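Local coordinates for acetohydroxyacid synthase small subunit Related (Bacteroides thetaiotaomicron, PDB 2F06), which is of unknown function but is built as a pair of ACT domains that binds histidine, consistent with a small-molecule-sensing regulatory role, at residues 4-12 / 67-75; 92-103 / 116-127. All coordinates share one frame; numbering follows the deposited sequence.

Contact 1 closes first along the chain, pairing strand 5-13 with strand 69-80; contact 2 follows, packing the turn from helix 85-95 into strand 100-108 against the turn from strand 111-118 into helix 121-130. Their centres lie about 17 Å apart, and both reach the same antiparallel sheet, in which strands 69-80 and 111-118 are neighbours. They meet directly: Val75 O accepts from Ile116 N at 2.8 Å, and Asp73 O lies 2.7 Å from Arg117 NH1, probably a second hydrogen bond. Strand 69-80 thus carries the sheet from contact 1 into the later ACT unit, and the second subunit touches both contacts.

Contact 1 (4-12 / 67-75); sequences MVAKQLSIF and FAVNITDVV
Ile11 and Val69 run alongside each other on one face of the strand pair, CG1 to CG1 at 3.6 Å. Leu9 joins them, its CD2 lying 3.6 Å from Ile71 CG1 as the two chains rise together from the sheet. Ile71 uses its other branch on the lysine, CG2 lying 3.6 Å from Lys7 CB; that branch is anti to the backbone N while CG1 is turned beside it (chi1 -72°), which divides the residue between Leu9 and Lys7. Farther along the same face, Val5 CG1 presses on Asp73 CB at 3.4 Å.

The other face is more polar. Gln8 swings its CG anti to the backbone N (chi1 175°) and runs out extended across Val74 at about a right angle, NE2 coming 3.6 Å from Val74 CG1. Its amide is fixed from beyond the pair: Tyr102 OH bonds OE1 and Tyr104 OH bonds NE2.

Between the two faces, seven backbone hydrogen bonds join the strands, from Ala6 N to Val74 O at 2.8 Å through to Phe12 N to Ala68 O at 3.0 Å.

Helix 55-64 covers the face of Leu9, Val69 and Ile71, and Lys7 reaches Asp56 there in a salt bridge. The face of Ser10 and Thr72 packs on Phe45 and Asp44 of the second subunit, and at the strand end the Phe12 ring meets Phe12 of that subunit. With strand 5-13 lying between strands 46-52 and 69-80 and helices packed on one face, this is the ferredoxin-like beta-alpha-beta-beta-alpha-beta fold of an ACT domain.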
loop_
_atom_site.group_PDB
_atom_site.type_symbol
_atom_site.label_atom_id
_atom_site.label_comp_id
_atom_site.label_asym_id
_atom_site.label_seq_id
_atom_site.Cartn_x
_atom_site.Cartn_y
_atom_site.Cartn_z
HETATM N N MSE A 4 19.919 17.779 8.682
HETATM C CA MSE A 4 19.585 17.253 7.378
HETATM C C MSE A 4 18.308 16.428 7.508
HETATM O O MSE A 4 17.751 15.998 6.524
HETATM C CB MSE A 4 20.740 16.411 6.799
HETATM C CG MSE A 4 22.158 17.049 6.862
HETATM SE SE MSE A 4 22.551 18.546 5.604
HETATM C CE MSE A 4 24.509 18.285 5.376
ATOM N N VAL A 5 17.853 16.200 8.727
ATOM C CA VAL A 5 16.622 15.441 8.915
ATOM C C VAL A 5 15.409 16.359 8.786
ATOM O O VAL A 5 15.227 17.343 9.522
ATOM C CB VAL A 5 16.581 14.634 10.244
ATOM C CG1 VAL A 5 15.274 13.908 10.389
ATOM C CG2 VAL A 5 17.700 13.601 10.302
ATOM N N ALA A 6 14.569 16.023 7.817
ATOM C CA ALA A 6 13.405 16.794 7.493
ATOM C C ALA A 6 12.112 16.154 7.999
ATOM O O ALA A 6 12.008 14.961 8.197
ATOM C CB ALA A 6 13.350 17.030 6.005
ATOM N N LYS A 7 11.112 16.998 8.196
ATOM C CA LYS A 7 9.795 16.561 8.587
ATOM C C LYS A 7 8.971 16.365 7.315
ATOM O O LYS A 7 8.833 17.277 6.476
ATOM C CB LYS A 7 9.157 17.594 9.525
ATOM C CG LYS A 7 9.870 17.719 10.898
ATOM C CD LYS A 7 9.191 18.807 11.744
ATOM C CE LYS A 7 8.913 18.305 13.173
ATOM N NZ LYS A 7 8.945 19.420 14.142
ATOM N N GLN A 8 8.478 15.141 7.150
ATOM C CA GLN A 8 7.516 14.858 6.129
ATOM C C GLN A 8 6.127 14.722 6.744
ATOM O O GLN A 8 5.936 14.047 7.752
ATOM C CB GLN A 8 7.900 13.580 5.433
ATOM C CG GLN A 8 6.906 13.108 4.403
ATOM C CD GLN A 8 7.177 11.660 4.027
ATOM O OE1 GLN A 8 6.736 10.732 4.716
ATOM N NE2 GLN A 8 7.909 11.466 2.958
ATOM N N LEU A 9 5.139 15.353 6.155
ATOM C CA LEU A 9 3.768 15.102 6.596
ATOM C C LEU A 9 3.210 13.857 5.907
ATOM O O LEU A 9 3.339 13.663 4.689
ATOM C CB LEU A 9 2.843 16.280 6.284
ATOM C CG LEU A 9 3.122 17.657 6.901
ATOM C CD1 LEU A 9 1.929 18.545 6.736
ATOM C CD2 LEU A 9 3.394 17.576 8.342
ATOM N N SER A 10 2.569 13.024 6.707
ATOM C CA SER A 10 1.740 11.963 6.195
ATOM C C SER A 10 0.310 12.233 6.567
ATOM O O SER A 10 -0.019 12.195 7.748
ATOM C CB SER A 10 2.186 10.611 6.770
ATOM O OG SER A 10 3.385 10.257 6.088
ATOM N N ILE A 11 -0.534 12.391 5.551
ATOM C CA ILE A 11 -1.881 12.779 5.738
ATOM C C ILE A 11 -2.877 11.713 5.211
ATOM O O ILE A 11 -2.841 11.344 4.000
ATOM C CB ILE A 11 -2.154 14.157 5.091
ATOM C CG1 ILE A 11 -1.127 15.204 5.496
ATOM C CG2 ILE A 11 -3.565 14.656 5.461
ATOM C CD1 ILE A 11 -0.863 16.226 4.409
ATOM N N PHE A 12 -3.759 11.260 6.115
ATOM C CA PHE A 12 -4.755 10.213 5.822
ATOM C C PHE A 12 -5.921 10.846 5.052
ATOM O O PHE A 12 -6.558 11.755 5.542
ATOM C CB PHE A 12 -5.203 9.531 7.105
ATOM C CG PHE A 12 -6.315 8.464 6.931
ATOM C CD1 PHE A 12 -6.071 7.263 6.218
ATOM C CD2 PHE A 12 -7.584 8.660 7.527
ATOM C CE1 PHE A 12 -7.076 6.267 6.107
ATOM C CE2 PHE A 12 -8.595 7.712 7.431
ATOM C CZ PHE A 12 -8.338 6.496 6.705
ATOM N N PHE A 67 -7.994 16.815 10.030
ATOM C CA PHE A 67 -7.246 15.789 9.311
ATOM C C PHE A 67 -6.418 14.963 10.267
ATOM O O PHE A 67 -5.991 15.472 11.302
ATOM C CB PHE A 67 -6.375 16.371 8.181
ATOM C CG PHE A 67 -7.192 16.907 7.009
ATOM C CD1 PHE A 67 -7.638 16.041 6.007
ATOM C CD2 PHE A 67 -7.518 18.258 6.916
ATOM C CE1 PHE A 67 -8.421 16.520 4.937
ATOM C CE2 PHE A 67 -8.298 18.742 5.851
ATOM C CZ PHE A 67 -8.759 17.876 4.866
ATOM N N ALA A 68 -6.226 13.677 9.935
ATOM C CA ALA A 68 -5.273 12.845 10.616
ATOM C C ALA A 68 -3.900 13.004 9.911
ATOM O O ALA A 68 -3.758 12.660 8.759
ATOM C CB ALA A 68 -5.742 11.382 10.590
ATOM N N VAL A 69 -2.899 13.540 10.610
ATOM C CA VAL A 69 -1.555 13.815 10.069
ATOM C C VAL A 69 -0.514 13.330 11.028
ATOM O O VAL A 69 -0.614 13.532 12.234
ATOM C CB VAL A 69 -1.209 15.349 10.045
ATOM C CG1 VAL A 69 -0.206 15.698 8.930
ATOM C CG2 VAL A 69 -2.406 16.179 9.962
ATOM N N ASN A 70 0.555 12.791 10.494
ATOM C CA ASN A 70 1.674 12.317 11.305
ATOM C C ASN A 70 2.889 12.926 10.666
ATOM O O ASN A 70 2.842 13.224 9.477
ATOM C CB ASN A 70 1.769 10.801 11.195
ATOM C CG ASN A 70 0.651 10.094 11.908
ATOM O OD1 ASN A 70 0.104 10.558 12.903
ATOM N ND2 ASN A 70 0.353 8.889 11.436
ATOM N N ILE A 71 3.965 13.124 11.429
ATOM C CA ILE A 71 5.246 13.599 10.871
ATOM C C ILE A 71 6.219 12.432 10.890
ATOM O O ILE A 71 6.181 11.623 11.807
ATOM C CB ILE A 71 5.768 14.853 11.632
ATOM C CG1 ILE A 71 4.897 16.055 11.276
ATOM C CG2 ILE A 71 7.212 15.149 11.301
ATOM C CD1 ILE A 71 4.426 16.731 12.475
ATOM N N THR A 72 6.984 12.281 9.810
ATOM C CA THR A 72 8.034 11.245 9.676
ATOM C C THR A 72 9.332 11.955 9.337
ATOM O O THR A 72 9.289 12.969 8.649
ATOM C CB THR A 72 7.678 10.275 8.507
ATOM O OG1 THR A 72 6.391 9.737 8.753
ATOM C CG2 THR A 72 8.722 9.073 8.319
ATOM N N ASP A 73 10.465 11.411 9.799
ATOM C CA ASP A 73 11.804 11.928 9.469
ATOM C C ASP A 73 12.113 11.312 8.121
ATOM O O ASP A 73 11.894 10.130 7.922
ATOM C CB ASP A 73 12.897 11.465 10.446
ATOM C CG ASP A 73 12.643 11.852 11.901
ATOM O OD1 ASP A 73 12.031 12.919 12.149
ATOM O OD2 ASP A 73 13.058 11.036 12.816
ATOM N N VAL A 74 12.593 12.132 7.206
ATOM C CA VAL A 74 13.177 11.735 5.931
ATOM C C VAL A 74 14.420 12.649 5.701
ATOM O O VAL A 74 14.669 13.632 6.454
ATOM C CB VAL A 74 12.162 12.007 4.766
ATOM C CG1 VAL A 74 10.901 11.110 4.951
ATOM C CG2 VAL A 74 11.775 13.517 4.715
ATOM N N VAL A 75 15.194 12.308 4.674
ATOM C CA VAL A 75 16.423 13.084 4.308
ATOM C C VAL A 75 16.345 13.331 2.796
ATOM O O VAL A 75 15.875 12.466 2.020
ATOM C CB VAL A 75 17.733 12.354 4.836
ATOM C CG1 VAL A 75 17.914 10.964 4.228
ATOM C CG2 VAL A 75 19.022 13.161 4.594
HETATM O O HOH W 1 -7.763 12.856 7.407
#

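Contact 2 (92-103 / 116-127)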
loop_
_atom_site.group_PDB
_atom_site.type_symbol
_atom_site.label_atom_id
_atom_site.label_comp_id
_atom_site.label_asym_id
_atom_site.label_seq_id
_atom_site.Cartn_x
_atom_site.Cartn_y
_atom_site.Cartn_z
ATOM N N PHE A 92 26.192 2.806 -2.589
ATOM C CA PHE A 92 26.916 3.207 -1.386
ATOM C C PHE A 92 26.089 2.722 -0.203
ATOM O O PHE A 92 26.607 2.111 0.698
ATOM C CB PHE A 92 27.090 4.722 -1.235
ATOM C CG PHE A 92 28.031 5.389 -2.236
ATOM C CD1 PHE A 92 29.154 4.768 -2.716
ATOM C CD2 PHE A 92 27.762 6.709 -2.657
ATOM C CE1 PHE A 92 30.023 5.438 -3.607
ATOM C CE2 PHE A 92 28.586 7.376 -3.559
ATOM C CZ PHE A 92 29.727 6.737 -4.028
ATOM N N LEU A 93 24.783 2.973 -0.203
ATOM C CA LEU A 93 23.975 2.674 0.983
ATOM C C LEU A 93 23.891 1.203 1.183
ATOM O O LEU A 93 24.082 0.716 2.297
ATOM C CB LEU A 93 22.543 3.241 0.879
ATOM C CG LEU A 93 22.482 4.747 0.889
ATOM C CD1 LEU A 93 21.182 5.271 0.428
ATOM C CD2 LEU A 93 22.819 5.185 2.295
ATOM N N SER A 94 23.582 0.471 0.123
ATOM C CA SER A 94 23.402 -0.948 0.304
ATOM C C SER A 94 24.723 -1.699 0.688
ATOM O O SER A 94 24.694 -2.577 1.547
ATOM C CB SER A 94 22.619 -1.549 -0.866
ATOM O OG SER A 94 23.467 -1.888 -1.926
ATOM N N ALA A 95 25.872 -1.268 0.156
ATOM C CA ALA A 95 27.188 -1.792 0.568
ATOM C C ALA A 95 27.430 -1.655 2.082
ATOM O O ALA A 95 28.221 -2.421 2.685
ATOM C CB ALA A 95 28.306 -1.119 -0.205
ATOM N N GLU A 96 26.717 -0.702 2.701
ATOM C CA GLU A 96 26.826 -0.476 4.151
ATOM C C GLU A 96 25.615 -0.984 4.938
ATOM O O GLU A 96 25.443 -0.629 6.109
ATOM C CB GLU A 96 27.052 1.007 4.466
ATOM C CG GLU A 96 28.389 1.600 4.014
ATOM C CD GLU A 96 29.570 1.078 4.766
ATOM O OE1 GLU A 96 29.506 0.896 6.022
ATOM O OE2 GLU A 96 30.594 0.843 4.073
ATOM N N GLY A 97 24.772 -1.784 4.283
ATOM C CA GLY A 97 23.578 -2.358 4.911
ATOM C C GLY A 97 22.462 -1.378 5.263
ATOM O O GLY A 97 21.664 -1.660 6.155
ATOM N N VAL A 98 22.405 -0.228 4.574
ATOM C CA VAL A 98 21.366 0.761 4.808
ATOM C C VAL A 98 20.331 0.645 3.672
ATOM O O VAL A 98 20.671 0.848 2.503
ATOM C CB VAL A 98 21.885 2.222 4.784
ATOM C CG1 VAL A 98 20.655 3.203 4.868
ATOM C CG2 VAL A 98 22.839 2.502 5.884
ATOM N N PHE A 99 19.090 0.299 3.973
ATOM C CA PHE A 99 18.146 0.090 2.879
ATOM C C PHE A 99 17.037 1.175 2.817
ATOM O O PHE A 99 16.826 1.936 3.802
ATOM C CB PHE A 99 17.661 -1.368 2.870
ATOM C CG PHE A 99 18.796 -2.375 2.953
ATOM C CD1 PHE A 99 19.845 -2.342 2.027
ATOM C CD2 PHE A 99 18.841 -3.325 3.974
ATOM C CE1 PHE A 99 20.912 -3.245 2.111
ATOM C CE2 PHE A 99 19.900 -4.233 4.055
ATOM C CZ PHE A 99 20.936 -4.191 3.124
ATOM N N ILE A 100 16.419 1.314 1.642
ATOM C CA ILE A 100 15.412 2.357 1.406
ATOM C C ILE A 100 14.039 1.796 1.785
ATOM O O ILE A 100 13.699 0.745 1.252
ATOM C CB ILE A 100 15.437 2.723 -0.121
ATOM C CG1 ILE A 100 16.873 3.066 -0.631
ATOM C CG2 ILE A 100 14.427 3.788 -0.448
ATOM C CD1 ILE A 100 17.402 4.507 -0.281
ATOM N N GLU A 101 13.296 2.379 2.753
ATOM C CA GLU A 101 11.914 1.915 2.961
ATOM C C GLU A 101 11.014 2.465 1.853
ATOM O O GLU A 101 10.270 1.692 1.245
ATOM C CB GLU A 101 11.351 2.168 4.365
ATOM C CG GLU A 101 11.713 1.065 5.398
ATOM C CD GLU A 101 11.446 -0.390 4.922
ATOM O OE1 GLU A 101 10.319 -0.708 4.436
ATOM O OE2 GLU A 101 12.374 -1.229 5.050
ATOM N N TYR A 102 11.138 3.753 1.557
ATOM C CA TYR A 102 10.610 4.385 0.325
ATOM C C TYR A 102 11.410 5.638 0.007
ATOM O O TYR A 102 12.220 6.152 0.834
ATOM C CB TYR A 102 9.106 4.751 0.409
ATOM C CG TYR A 102 8.770 5.607 1.620
ATOM C CD1 TYR A 102 8.435 5.016 2.876
ATOM C CD2 TYR A 102 8.795 7.007 1.529
ATOM C CE1 TYR A 102 8.095 5.858 4.018
ATOM C CE2 TYR A 102 8.477 7.791 2.586
ATOM C CZ TYR A 102 8.144 7.236 3.833
ATOM O OH TYR A 102 7.887 8.146 4.846
HETATM N N MSE A 103 11.165 6.129 -1.206
HETATM C CA MSE A 103 11.770 7.376 -1.704
HETATM C C MSE A 103 10.869 7.895 -2.777
HETATM O O MSE A 103 10.064 7.130 -3.287
HETATM C CB MSE A 103 13.188 7.111 -2.278
HETATM C CG MSE A 103 13.236 6.649 -3.744
HETATM SE SE MSE A 103 15.117 6.243 -4.124
HETATM C CE MSE A 103 14.961 4.916 -5.618
ATOM N N ILE A 116 14.275 10.513 0.848
ATOM C CA ILE A 116 14.481 9.171 1.320
ATOM C C ILE A 116 13.995 8.924 2.700
ATOM O O ILE A 116 14.352 9.666 3.622
ATOM C CB ILE A 116 16.001 8.889 1.473
ATOM C CG1 ILE A 116 16.723 9.169 0.177
ATOM C CG2 ILE A 116 16.222 7.428 1.786
ATOM C CD1 ILE A 116 16.400 8.148 -0.877
ATOM N N ARG A 117 13.298 7.812 2.882
ATOM C CA ARG A 117 13.032 7.250 4.241
ATOM C C ARG A 117 13.859 5.947 4.350
ATOM O O ARG A 117 13.427 4.916 3.817
ATOM C CB ARG A 117 11.574 6.917 4.399
ATOM C CG ARG A 117 11.197 6.205 5.669
ATOM C CD ARG A 117 11.737 6.948 6.875
ATOM N NE ARG A 117 11.449 6.249 8.147
ATOM C CZ ARG A 117 11.664 6.758 9.372
ATOM N NH1 ARG A 117 12.200 7.969 9.535
ATOM N NH2 ARG A 117 11.355 6.038 10.446
ATOM N N PRO A 118 15.044 6.028 5.004
ATOM C CA PRO A 118 15.969 4.950 5.155
ATOM C C PRO A 118 15.613 3.999 6.299
ATOM O O PRO A 118 14.845 4.350 7.200
ATOM C CB PRO A 118 17.297 5.673 5.449
ATOM C CG PRO A 118 16.914 6.900 6.191
ATOM C CD PRO A 118 15.545 7.279 5.629
ATOM N N SER A 119 16.160 2.794 6.233
ATOM C CA SER A 119 16.028 1.834 7.300
ATOM C C SER A 119 16.629 2.347 8.640
ATOM O O SER A 119 16.132 2.045 9.714
ATOM C CB SER A 119 16.799 0.556 6.894
ATOM O OG SER A 119 18.162 0.862 6.551
ATOM N N ASN A 120 17.717 3.093 8.565
ATOM C CA ASN A 120 18.353 3.606 9.758
ATOM C C ASN A 120 18.758 5.045 9.444
ATOM O O ASN A 120 19.562 5.288 8.564
ATOM C CB ASN A 120 19.556 2.693 10.117
ATOM C CG ASN A 120 20.209 3.039 11.448
ATOM O OD1 ASN A 120 20.524 4.190 11.744
ATOM N ND2 ASN A 120 20.490 2.013 12.226
HETATM N N MSE A 121 18.197 6.016 10.146
HETATM C CA MSE A 121 18.512 7.391 9.767
HETATM C C MSE A 121 19.941 7.874 10.108
HETATM O O MSE A 121 20.562 8.559 9.278
HETATM C CB MSE A 121 17.514 8.346 10.328
HETATM C CG MSE A 121 17.864 9.782 9.921
HETATM SE SE MSE A 121 17.594 10.221 7.987
HETATM C CE MSE A 121 15.595 10.147 8.140
ATOM N N ASP A 122 20.435 7.550 11.313
ATOM C CA ASP A 122 21.811 7.919 11.698
ATOM C C ASP A 122 22.827 7.283 10.722
ATOM O O ASP A 122 23.718 7.983 10.236
ATOM C CB ASP A 122 22.179 7.548 13.153
ATOM C CG ASP A 122 21.190 8.096 14.205
ATOM O OD1 ASP A 122 20.465 9.082 13.959
ATOM O OD2 ASP A 122 21.131 7.504 15.313
ATOM N N LYS A 123 22.677 5.993 10.409
ATOM C CA LYS A 123 23.630 5.346 9.501
ATOM C C LYS A 123 23.581 5.858 8.055
ATOM O O LYS A 123 24.619 5.940 7.377
ATOM C CB LYS A 123 23.513 3.813 9.523
ATOM C CG LYS A 123 24.830 3.156 9.336
ATOM C CD LYS A 123 25.658 3.051 10.686
ATOM C CE LYS A 123 25.704 4.366 11.566
ATOM N NZ LYS A 123 26.494 4.247 12.857
ATOM N N CYS A 124 22.370 6.158 7.583
ATOM C CA CYS A 124 22.184 6.638 6.243
ATOM C C CYS A 124 22.947 7.948 6.077
ATOM O O CYS A 124 23.694 8.127 5.108
ATOM C CB CYS A 124 20.665 6.814 5.953
ATOM S SG CYS A 124 20.336 7.455 4.268
ATOM N N ILE A 125 22.769 8.876 7.024
ATOM C CA ILE A 125 23.390 10.185 6.899
ATOM C C ILE A 125 24.915 10.068 6.974
ATOM O O ILE A 125 25.621 10.764 6.249
ATOM C CB ILE A 125 22.876 11.169 7.938
ATOM C CG1 ILE A 125 21.460 11.599 7.593
ATOM C CG2 ILE A 125 23.749 12.424 8.013
ATOM C CD1 ILE A 125 20.827 12.433 8.694
ATOM N N GLU A 126 25.390 9.156 7.802
ATOM C CA GLU A 126 26.819 8.897 7.962
ATOM C C GLU A 126 27.454 8.519 6.626
ATOM O O GLU A 126 28.408 9.149 6.196
ATOM C CB GLU A 126 26.987 7.760 8.966
ATOM C CG GLU A 126 28.360 7.595 9.515
ATOM C CD GLU A 126 28.355 6.697 10.731
ATOM O OE1 GLU A 126 27.393 6.811 11.545
ATOM O OE2 GLU A 126 29.293 5.882 10.861
ATOM N N VAL A 127 26.891 7.495 5.970
ATOM C CA VAL A 127 27.385 6.956 4.674
ATOM C C VAL A 127 27.410 8.058 3.602
ATOM O O VAL A 127 28.414 8.266 2.927
ATOM C CB VAL A 127 26.536 5.678 4.198
ATOM C CG1 VAL A 127 26.882 5.217 2.775
ATOM C CG2 VAL A 127 26.717 4.518 5.180
HETATM O O HOH W 2 19.729 -0.485 7.922
#
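Strands 100-108 and 111-118 pair antiparallel, with a classic beta bulge that sets two residues, Glu101 and Tyr102, against the single Arg117: Glu101 N gives Arg117 O a 2.8 Å bond, Tyr102 N only a weak one, and Arg117 N returns a bond to Tyr102 O.

Arg117 CB stands over the middle of one face of the Tyr102 ring, 3.6 Å from its centroid and 14° off the normal, a CH-pi contact, while CG leans over CE1. Tyr102 CG is set between its own backbone N and carbonyl carbon (chi1 54°), and that brings the ring onto the arginine stem. The polar ends leave: Arg117 NH1 goes to Asp73 O, Tyr102 OH to Asp44 of the second subunit. On the opposite side of the strand pair, Ile116 CD1 reaches Met103 CB (3.7 Å) and Ile100 CD1.

Past the strand end, Ser119 OG accepts from Phe99 N at 2.8 Å as Ser119 N donates to Phe99 O. A Schellman motif with Gly97 as C-prime residue closes helix 85-95, and Val98 then wedges against helix 121-130, CG1 on Cys124 CB (3.8 Å) and CG2 on Lys123. Val127 CG2 meets Glu96 CG at 3.6 Å.

Ser119 thus pairs with both N and O of Phe99, the helices meet mainly through aliphatic carbon, and Arg117 joins strand 69-80. In the modelled conformer Glu101 forms a salt bridge with Lys16 of the third subunit, which would link the bulge to the assembly.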